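Local coordinates for protein MIP07328p (Drosophila melanogaster, PDB 6FKK) that probably acts as a chemorepellent axon guidance cue, a semaphorin whose extracellular sema domain is likely to engage receptors, at residues 99-107 against 143-151; 38-46 against 82-90. All coordinates share one frame; numbering follows the deposited sequence.

Contact 1 of 2, residues 99-107 against 143-151; sequences LCGTNSYKP and GLCPYSPAH
In the sema-domain β-propeller, the turn between strands 97-101 and 108-112 packs T102, Y105 and P107 against C145 to S148 of the linker running from strand 135-140 to strand 154-158. No clear hydrogen bond joins the two segments, so faces and edges carry the contact. The carbonyl oxygen of Y147 sits over the centre of the Y105 ring, 3.5 Å above its plane, while Y105 CD2 comes 3.6 Å from Y147 CB. With CG anti to the carbonyl carbon (chi1 -71°), the Y105 ring reaches along the linker until its OH lies 3.4 Å from S148 CB. The Y147 ring is touched in turn from two directions: P107 CD lies over one face, toward the rim, in a CH-pi contact 3.8 Å from the ring centroid, and Y105 O stands at the edge. T102 CB abuts Y147 O, its OG1 being bonded to Y85 N. Deeper in, C145 SG rests 3.7 Å from C100 CB; C100 itself is disulfide-linked to C109. The arrangement places a β-hairpin turn of one blade against the linker to the next, an inter-blade connection of the sema-domain β-propeller.

Contact 2 of 2, residues 38-46 against 82-90; sequences VLVGAKDVI and CHNYLRVYA. With NAG (2-acetamido-2-deoxy-beta-D-glucopyranose), chain C.
The D44 carboxylate takes a bond on each oxygen, one from the H83 ring and one from the N84 backbone. H83 ND1 donates to OD2 of D44 over 2.7 Å, with OD2 close to the imidazole plane although the carboxylate is turned 46° from it, and N84 N donates to D44 OD1 over 3.0 Å; each oxygen is met on its syn side, somewhat out of the carboxylate plane. D44 N returns a bond to N84 O at 2.7 Å, from above the carbonyl plane. The far side of the imidazole is taken by E79, which bonds NE2, so the ring's rotation is fixed from two ends. Replacing D44 by an alanine would probably leave H83 ND1 and N84 N without their acceptor and the imidazole freer to turn.

Further along, L86 N bonds A42 O (3.2 Å), and the R87 guanidinium, whose NH2 is held by Y27 O, makes a weak bond from NH1 to G41 O. K43 lays CD over the centre of the H83 ring, 3.6 Å from its centroid, the bend at chi3 (59°) carrying NZ on to T25. At the opposite end of the contact L39 CD2 presses on the face of Y89, and L39 CD1 touches NAG C8 (3.5 Å); between these ends I46 CG2 meets L86 CD2 at 3.7 Å.

Strands 38-41 and 86-90, 139° apart in direction, belong to successive blades; just beyond the end of the one and before the start of the other, K43 and Y85 form a single β-bridge. L86 and I46 both lean on L99 of strand 97-101, R87 and V88 form a classic bulge facing C100, and C82 is tied by a disulfide to C72 of helix 66-74.

How the contacts relate
Contacts 1 and 2 illustrate how one propeller blade is fitted to what comes before and after it in the chain. Their centres lie about 9 Å apart, and strands 86-91 and 97-101 are neighbours in the same antiparallel sheet. Contact 2 sets this blade against the preceding one, while contact 1 sets its hairpin turn against the linker leading onward. The two touch directly: T102 N lies 2.9 Å from Y85 O and S104 N 2.6 Å from H83 O, both probable hydrogen bonds, so H83, held by D44, and Y85 two residues on both probably bond to the turn that packs on Y147. Separate glycans border them, one near L39 and Y89, another touching A150.

Contact 1 of 2, residues 99-107 against 143-151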
loop_
_atom_site.group_PDB
_atom_site.type_symbol
_atom_site.label_atom_id
_atom_site.label_comp_id
_atom_site.label_asym_id
_atom_site.label_seq_id
_atom_site.Cartn_x
_atom_site.Cartn_y
_atom_site.Cartn_z
ATOM N N LEU A 99 -18.696 -10.369 2.209
ATOM C CA LEU A 99 -17.581 -11.162 2.711
ATOM C C LEU A 99 -17.228 -12.241 1.701
ATOM O O LEU A 99 -18.104 -12.988 1.254
ATOM C CB LEU A 99 -17.911 -11.802 4.063
ATOM C CG LEU A 99 -17.517 -11.013 5.311
ATOM C CD1 LEU A 99 -17.773 -11.845 6.559
ATOM C CD2 LEU A 99 -16.059 -10.590 5.233
ATOM N N CYS A 100 -15.945 -12.324 1.353
ATOM C CA CYS A 100 -15.442 -13.328 0.428
ATOM C C CYS A 100 -14.207 -13.986 1.029
ATOM O O CYS A 100 -13.377 -13.316 1.651
ATOM C CB CYS A 100 -15.098 -12.712 -0.938
ATOM S SG CYS A 100 -16.388 -11.668 -1.687
ATOM N N GLY A 101 -14.089 -15.301 0.838
ATOM C CA GLY A 101 -12.967 -16.041 1.377
ATOM C C GLY A 101 -12.464 -17.070 0.383
ATOM O O GLY A 101 -13.142 -17.418 -0.586
ATOM N N THR A 102 -11.249 -17.559 0.650
ATOM C CA THR A 102 -10.625 -18.529 -0.247
ATOM C C THR A 102 -11.416 -19.830 -0.291
ATOM O O THR A 102 -11.604 -20.413 -1.365
ATOM C CB THR A 102 -9.183 -18.796 0.182
ATOM O OG1 THR A 102 -9.174 -19.533 1.412
ATOM C CG2 THR A 102 -8.436 -17.486 0.380
ATOM N N ASN A 103 -11.881 -20.302 0.869
ATOM C CA ASN A 103 -12.719 -21.499 0.967
ATOM C C ASN A 103 -12.039 -22.708 0.322
ATOM O O ASN A 103 -12.591 -23.365 -0.564
ATOM C CB ASN A 103 -14.102 -21.247 0.359
ATOM C CG ASN A 103 -15.047 -22.422 0.536
ATOM O OD1 ASN A 103 -14.946 -23.175 1.505
ATOM N ND2 ASN A 103 -15.963 -22.592 -0.411
ATOM N N SER A 104 -10.817 -22.988 0.771
ATOM C CA SER A 104 -10.060 -24.161 0.335
ATOM C C SER A 104 -9.953 -24.213 -1.188
ATOM O O SER A 104 -10.314 -25.203 -1.829
ATOM C CB SER A 104 -10.685 -25.442 0.888
ATOM O OG SER A 104 -10.827 -25.373 2.295
ATOM N N TYR A 105 -9.456 -23.118 -1.766
ATOM C CA TYR A 105 -9.305 -22.979 -3.214
ATOM C C TYR A 105 -10.636 -23.161 -3.942
ATOM O O TYR A 105 -10.684 -23.685 -5.058
ATOM C CB TYR A 105 -8.247 -23.944 -3.759
ATOM C CG TYR A 105 -6.833 -23.569 -3.369
ATOM C CD1 TYR A 105 -6.380 -23.743 -2.068
ATOM C CD2 TYR A 105 -5.950 -23.043 -4.304
ATOM C CE1 TYR A 105 -5.089 -23.400 -1.707
ATOM C CE2 TYR A 105 -4.656 -22.699 -3.954
ATOM C CZ TYR A 105 -4.231 -22.879 -2.653
ATOM O OH TYR A 105 -2.945 -22.538 -2.298
ATOM N N LYS A 106 -11.723 -22.733 -3.306
ATOM C CA LYS A 106 -13.051 -22.696 -3.921
ATOM C C LYS A 106 -13.708 -21.388 -3.503
ATOM O O LYS A 106 -14.671 -21.375 -2.729
ATOM C CB LYS A 106 -13.883 -23.909 -3.501
ATOM C CG LYS A 106 -15.198 -24.080 -4.250
ATOM C CD LYS A 106 -15.982 -25.268 -3.709
ATOM C CE LYS A 106 -17.262 -25.504 -4.496
ATOM N NZ LYS A 106 -18.210 -24.360 -4.398
ATOM N N PRO A 107 -13.198 -20.258 -3.998
ATOM C CA PRO A 107 -13.593 -18.960 -3.435
ATOM C C PRO A 107 -15.072 -18.662 -3.636
ATOM O O PRO A 107 -15.641 -18.917 -4.700
ATOM C CB PRO A 107 -12.708 -17.962 -4.191
ATOM C CG PRO A 107 -12.341 -18.658 -5.455
ATOM C CD PRO A 107 -12.237 -20.112 -5.104
ATOM N N GLY A 143 -12.379 -14.886 -9.835
ATOM C CA GLY A 143 -11.975 -13.583 -10.313
ATOM C C GLY A 143 -12.248 -12.440 -9.363
ATOM O O GLY A 143 -11.707 -11.347 -9.565
ATOM N N LEU A 144 -13.071 -12.651 -8.335
ATOM C CA LEU A 144 -13.346 -11.623 -7.340
ATOM C C LEU A 144 -12.592 -11.834 -6.035
ATOM O O LEU A 144 -12.454 -10.883 -5.260
ATOM C CB LEU A 144 -14.850 -11.559 -7.047
ATOM C CG LEU A 144 -15.745 -11.027 -8.168
ATOM C CD1 LEU A 144 -17.210 -11.184 -7.806
ATOM C CD2 LEU A 144 -15.421 -9.570 -8.436
ATOM N N CYS A 145 -12.102 -13.045 -5.782
ATOM C CA CYS A 145 -11.429 -13.396 -4.546
ATOM C C CYS A 145 -10.297 -14.364 -4.864
ATOM O O CYS A 145 -10.437 -15.201 -5.766
ATOM C CB CYS A 145 -12.404 -14.037 -3.547
ATOM S SG CYS A 145 -11.785 -14.170 -1.858
ATOM N N PRO A 146 -9.169 -14.271 -4.160
ATOM C CA PRO A 146 -8.059 -15.186 -4.435
ATOM C C PRO A 146 -8.339 -16.588 -3.910
ATOM O O PRO A 146 -9.239 -16.819 -3.100
ATOM C CB PRO A 146 -6.877 -14.545 -3.701
ATOM C CG PRO A 146 -7.506 -13.752 -2.612
ATOM C CD PRO A 146 -8.792 -13.227 -3.193
ATOM N N TYR A 147 -7.538 -17.533 -4.395
ATOM C CA TYR A 147 -7.655 -18.927 -3.986
ATOM C C TYR A 147 -6.784 -19.261 -2.784
ATOM O O TYR A 147 -7.121 -20.171 -2.016
ATOM C CB TYR A 147 -7.274 -19.853 -5.144
ATOM C CG TYR A 147 -8.261 -19.887 -6.289
ATOM C CD1 TYR A 147 -8.408 -18.802 -7.142
ATOM C CD2 TYR A 147 -9.028 -21.020 -6.533
ATOM C CE1 TYR A 147 -9.303 -18.837 -8.191
ATOM C CE2 TYR A 147 -9.924 -21.065 -7.582
ATOM C CZ TYR A 147 -10.058 -19.971 -8.407
ATOM O OH TYR A 147 -10.949 -20.008 -9.454
ATOM N N SER A 148 -5.677 -18.547 -2.608
ATOM C CA SER A 148 -4.682 -18.833 -1.591
ATOM C C SER A 148 -4.532 -17.652 -0.641
ATOM O O SER A 148 -4.770 -16.505 -1.031
ATOM C CB SER A 148 -3.327 -19.145 -2.243
ATOM O OG SER A 148 -2.304 -19.308 -1.277
ATOM N N PRO A 149 -4.143 -17.896 0.615
ATOM C CA PRO A 149 -3.872 -16.780 1.535
ATOM C C PRO A 149 -2.684 -15.921 1.134
ATOM O O PRO A 149 -2.410 -14.929 1.820
ATOM C CB PRO A 149 -3.607 -17.487 2.874
ATOM C CG PRO A 149 -3.216 -18.880 2.501
ATOM C CD PRO A 149 -4.034 -19.201 1.289
ATOM N N ALA A 150 -1.976 -16.267 0.061
ATOM C CA ALA A 150 -0.842 -15.473 -0.390
ATOM C C ALA A 150 -1.272 -14.038 -0.672
ATOM O O ALA A 150 -2.270 -13.799 -1.356
ATOM C CB ALA A 150 -0.223 -16.101 -1.637
ATOM N N HIS A 151 -0.511 -13.082 -0.132
ATOM C CA HIS A 151 -0.822 -11.659 -0.272
ATOM C C HIS A 151 -0.294 -11.120 -1.605
ATOM O O HIS A 151 0.523 -10.201 -1.668
ATOM C CB HIS A 151 -0.255 -10.879 0.907
ATOM C CG HIS A 151 -0.661 -11.417 2.246
ATOM N ND1 HIS A 151 -1.909 -11.198 2.790
ATOM C CD2 HIS A 151 0.020 -12.157 3.152
ATOM C CE1 HIS A 151 -1.980 -11.786 3.971
ATOM N NE2 HIS A 151 -0.824 -12.374 4.215
#

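Contact 2 of 2, residues 38-46 against 82-90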
loop_
_atom_site.group_PDB
_atom_site.type_symbol
_atom_site.label_atom_id
_atom_site.label_comp_id
_atom_site.label_asym_id
_atom_site.label_seq_id
_atom_site.Cartn_x
_atom_site.Cartn_y
_atom_site.Cartn_z
ATOM N N VAL A 38 -11.008 -2.287 14.075
ATOM C CA VAL A 38 -10.294 -2.839 12.930
ATOM C C VAL A 38 -10.794 -4.256 12.676
ATOM O O VAL A 38 -11.074 -5.006 13.617
ATOM C CB VAL A 38 -8.766 -2.815 13.155
ATOM C CG1 VAL A 38 -8.387 -3.652 14.369
ATOM C CG2 VAL A 38 -8.027 -3.289 11.912
ATOM N N LEU A 39 -10.922 -4.611 11.400
ATOM C CA LEU A 39 -11.346 -5.942 10.985
ATOM C C LEU A 39 -10.134 -6.735 10.513
ATOM O O LEU A 39 -9.305 -6.218 9.755
ATOM C CB LEU A 39 -12.392 -5.867 9.870
ATOM C CG LEU A 39 -13.866 -5.737 10.268
ATOM C CD1 LEU A 39 -14.129 -4.450 11.034
ATOM C CD2 LEU A 39 -14.760 -5.830 9.038
ATOM N N VAL A 40 -10.036 -7.985 10.955
ATOM C CA VAL A 40 -8.900 -8.847 10.649
ATOM C C VAL A 40 -9.433 -10.116 10.000
ATOM O O VAL A 40 -10.067 -10.944 10.668
ATOM C CB VAL A 40 -8.075 -9.175 11.901
ATOM C CG1 VAL A 40 -6.858 -10.008 11.531
ATOM C CG2 VAL A 40 -7.659 -7.898 12.612
ATOM N N GLY A 41 -9.176 -10.275 8.704
ATOM C CA GLY A 41 -9.524 -11.500 8.012
ATOM C C GLY A 41 -8.508 -12.595 8.264
ATOM O O GLY A 41 -7.316 -12.416 7.996
ATOM N N ALA A 42 -8.965 -13.734 8.780
ATOM C CA ALA A 42 -8.052 -14.793 9.187
ATOM C C ALA A 42 -8.482 -16.150 8.656
ATOM O O ALA A 42 -9.358 -16.241 7.790
ATOM C CB ALA A 42 -7.952 -14.849 10.711
ATOM N N LYS A 43 -7.868 -17.210 9.176
ATOM C CA LYS A 43 -8.254 -18.569 8.820
ATOM C C LYS A 43 -9.602 -18.887 9.450
ATOM O O LYS A 43 -9.727 -18.925 10.678
ATOM C CB LYS A 43 -7.190 -19.562 9.277
ATOM C CG LYS A 43 -7.581 -21.017 9.069
ATOM C CD LYS A 43 -6.455 -21.965 9.447
ATOM C CE LYS A 43 -6.042 -21.791 10.898
ATOM N NZ LYS A 43 -5.055 -22.823 11.324
ATOM N N ASP A 44 -10.616 -19.077 8.605
ATOM C CA ASP A 44 -11.948 -19.516 9.013
ATOM C C ASP A 44 -12.693 -18.479 9.849
ATOM O O ASP A 44 -13.869 -18.678 10.171
ATOM C CB ASP A 44 -11.867 -20.841 9.780
ATOM C CG ASP A 44 -11.394 -21.994 8.913
ATOM O OD1 ASP A 44 -11.607 -21.946 7.684
ATOM O OD2 ASP A 44 -10.812 -22.953 9.465
ATOM N N VAL A 45 -12.036 -17.378 10.212
ATOM C CA VAL A 45 -12.625 -16.377 11.095
ATOM C C VAL A 45 -12.279 -14.985 10.582
ATOM O O VAL A 45 -11.237 -14.772 9.956
ATOM C CB VAL A 45 -12.144 -16.541 12.561
ATOM C CG1 VAL A 45 -12.923 -15.627 13.490
ATOM C CG2 VAL A 45 -12.263 -17.986 13.029
ATOM N N ILE A 46 -13.177 -14.035 10.840
ATOM C CA ILE A 46 -12.894 -12.610 10.723
ATOM C C ILE A 46 -13.209 -11.968 12.069
ATOM O O ILE A 46 -14.246 -12.264 12.677
ATOM C CB ILE A 46 -13.693 -11.952 9.582
ATOM C CG1 ILE A 46 -13.410 -10.451 9.521
ATOM C CG2 ILE A 46 -15.181 -12.218 9.735
ATOM C CD1 ILE A 46 -14.149 -9.734 8.412
ATOM N N CYS A 82 -5.960 -25.734 2.742
ATOM C CA CYS A 82 -7.366 -26.131 2.645
ATOM C C CYS A 82 -8.139 -25.603 3.855
ATOM O O CYS A 82 -8.614 -26.343 4.718
ATOM C CB CYS A 82 -7.488 -27.641 2.507
ATOM S SG CYS A 82 -6.737 -28.296 0.997
ATOM N N HIS A 83 -8.255 -24.276 3.899
ATOM C CA HIS A 83 -9.071 -23.575 4.878
ATOM C C HIS A 83 -9.779 -22.428 4.168
ATOM O O HIS A 83 -9.652 -22.249 2.953
ATOM C CB HIS A 83 -8.229 -23.069 6.056
ATOM C CG HIS A 83 -7.976 -24.105 7.107
ATOM N ND1 HIS A 83 -8.816 -24.296 8.182
ATOM C CD2 HIS A 83 -6.974 -25.006 7.248
ATOM C CE1 HIS A 83 -8.345 -25.269 8.940
ATOM N NE2 HIS A 83 -7.228 -25.717 8.396
ATOM N N ASN A 84 -10.528 -21.642 4.932
ATOM C CA ASN A 84 -11.284 -20.513 4.392
ATOM C C ASN A 84 -10.692 -19.229 4.969
ATOM O O ASN A 84 -11.113 -18.747 6.021
ATOM C CB ASN A 84 -12.769 -20.638 4.713
ATOM C CG ASN A 84 -13.596 -19.553 4.054
ATOM O OD1 ASN A 84 -13.208 -18.997 3.027
ATOM N ND2 ASN A 84 -14.743 -19.242 4.646
ATOM N N TYR A 85 -9.708 -18.674 4.265
ATOM C CA TYR A 85 -9.089 -17.414 4.655
ATOM C C TYR A 85 -9.922 -16.272 4.087
ATOM O O TYR A 85 -9.999 -16.099 2.866
ATOM C CB TYR A 85 -7.647 -17.343 4.160
ATOM C CG TYR A 85 -6.744 -18.406 4.744
ATOM C CD1 TYR A 85 -6.631 -19.656 4.147
ATOM C CD2 TYR A 85 -6.002 -18.160 5.892
ATOM C CE1 TYR A 85 -5.808 -20.630 4.680
ATOM C CE2 TYR A 85 -5.175 -19.128 6.431
ATOM C CZ TYR A 85 -5.083 -20.361 5.822
ATOM O OH TYR A 85 -4.261 -21.325 6.361
ATOM N N LEU A 86 -10.549 -15.497 4.966
ATOM C CA LEU A 86 -11.355 -14.368 4.521
ATOM C C LEU A 86 -10.447 -13.230 4.073
ATOM O O LEU A 86 -9.504 -12.858 4.780
ATOM C CB LEU A 86 -12.292 -13.901 5.637
ATOM C CG LEU A 86 -13.553 -14.743 5.852
ATOM C CD1 LEU A 86 -13.258 -16.015 6.634
ATOM C CD2 LEU A 86 -14.632 -13.924 6.542
ATOM N N ARG A 87 -10.729 -12.681 2.892
ATOM C CA ARG A 87 -9.829 -11.717 2.273
ATOM C C ARG A 87 -10.518 -10.505 1.661
ATOM O O ARG A 87 -9.818 -9.603 1.191
ATOM C CB ARG A 87 -8.986 -12.407 1.186
ATOM C CG ARG A 87 -7.893 -13.314 1.722
ATOM C CD ARG A 87 -6.788 -12.502 2.374
ATOM N NE ARG A 87 -5.694 -13.338 2.856
ATOM C CZ ARG A 87 -5.580 -13.770 4.107
ATOM N NH1 ARG A 87 -6.497 -13.447 5.009
ATOM N NH2 ARG A 87 -4.547 -14.525 4.457
ATOM N N VAL A 88 -11.849 -10.450 1.635
ATOM C CA VAL A 88 -12.569 -9.354 0.989
ATOM C C VAL A 88 -13.717 -8.923 1.891
ATOM O O VAL A 88 -14.574 -9.740 2.243
ATOM C CB VAL A 88 -13.109 -9.746 -0.399
ATOM C CG1 VAL A 88 -13.923 -8.607 -0.990
ATOM C CG2 VAL A 88 -11.972 -10.129 -1.333
ATOM N N TYR A 89 -13.741 -7.641 2.257
ATOM C CA TYR A 89 -14.840 -7.053 3.009
ATOM C C TYR A 89 -15.246 -5.734 2.371
ATOM O O TYR A 89 -14.394 -4.960 1.923
ATOM C CB TYR A 89 -14.469 -6.819 4.482
ATOM C CG TYR A 89 -15.410 -5.863 5.191
ATOM C CD1 TYR A 89 -16.674 -6.272 5.595
ATOM C CD2 TYR A 89 -15.035 -4.549 5.446
ATOM C CE1 TYR A 89 -17.537 -5.399 6.236
ATOM C CE2 TYR A 89 -15.892 -3.671 6.087
ATOM C CZ TYR A 89 -17.141 -4.101 6.480
ATOM O OH TYR A 89 -17.993 -3.229 7.117
ATOM N N ALA A 90 -16.552 -5.479 2.339
ATOM C CA ALA A 90 -17.074 -4.231 1.802
ATOM C C ALA A 90 -18.447 -3.971 2.404
ATOM O O ALA A 90 -19.268 -4.885 2.507
ATOM C CB ALA A 90 -17.162 -4.272 0.272
HETATM C C1 NAG C . -17.257 -3.666 15.230
HETATM C C2 NAG C . -18.486 -3.387 14.376
HETATM C C3 NAG C . -18.803 -1.896 14.392
HETATM C C4 NAG C . -19.058 -1.453 15.828
HETATM C C5 NAG C . -17.952 -1.883 16.799
HETATM C C6 NAG C . -18.404 -1.782 18.240
HETATM C C7 NAG C . -17.829 -3.634 11.921
HETATM C C8 NAG C . -16.840 -2.504 12.033
HETATM N N2 NAG C . -18.520 -3.973 13.031
HETATM O O3 NAG C . -19.971 -1.678 13.601
HETATM O O4 NAG C . -19.165 -0.034 15.870
HETATM O O5 NAG C . -17.527 -3.250 16.605
HETATM O O6 NAG C . -19.786 -2.094 18.378
HETATM O O7 NAG C . -18.013 -4.219 10.849
#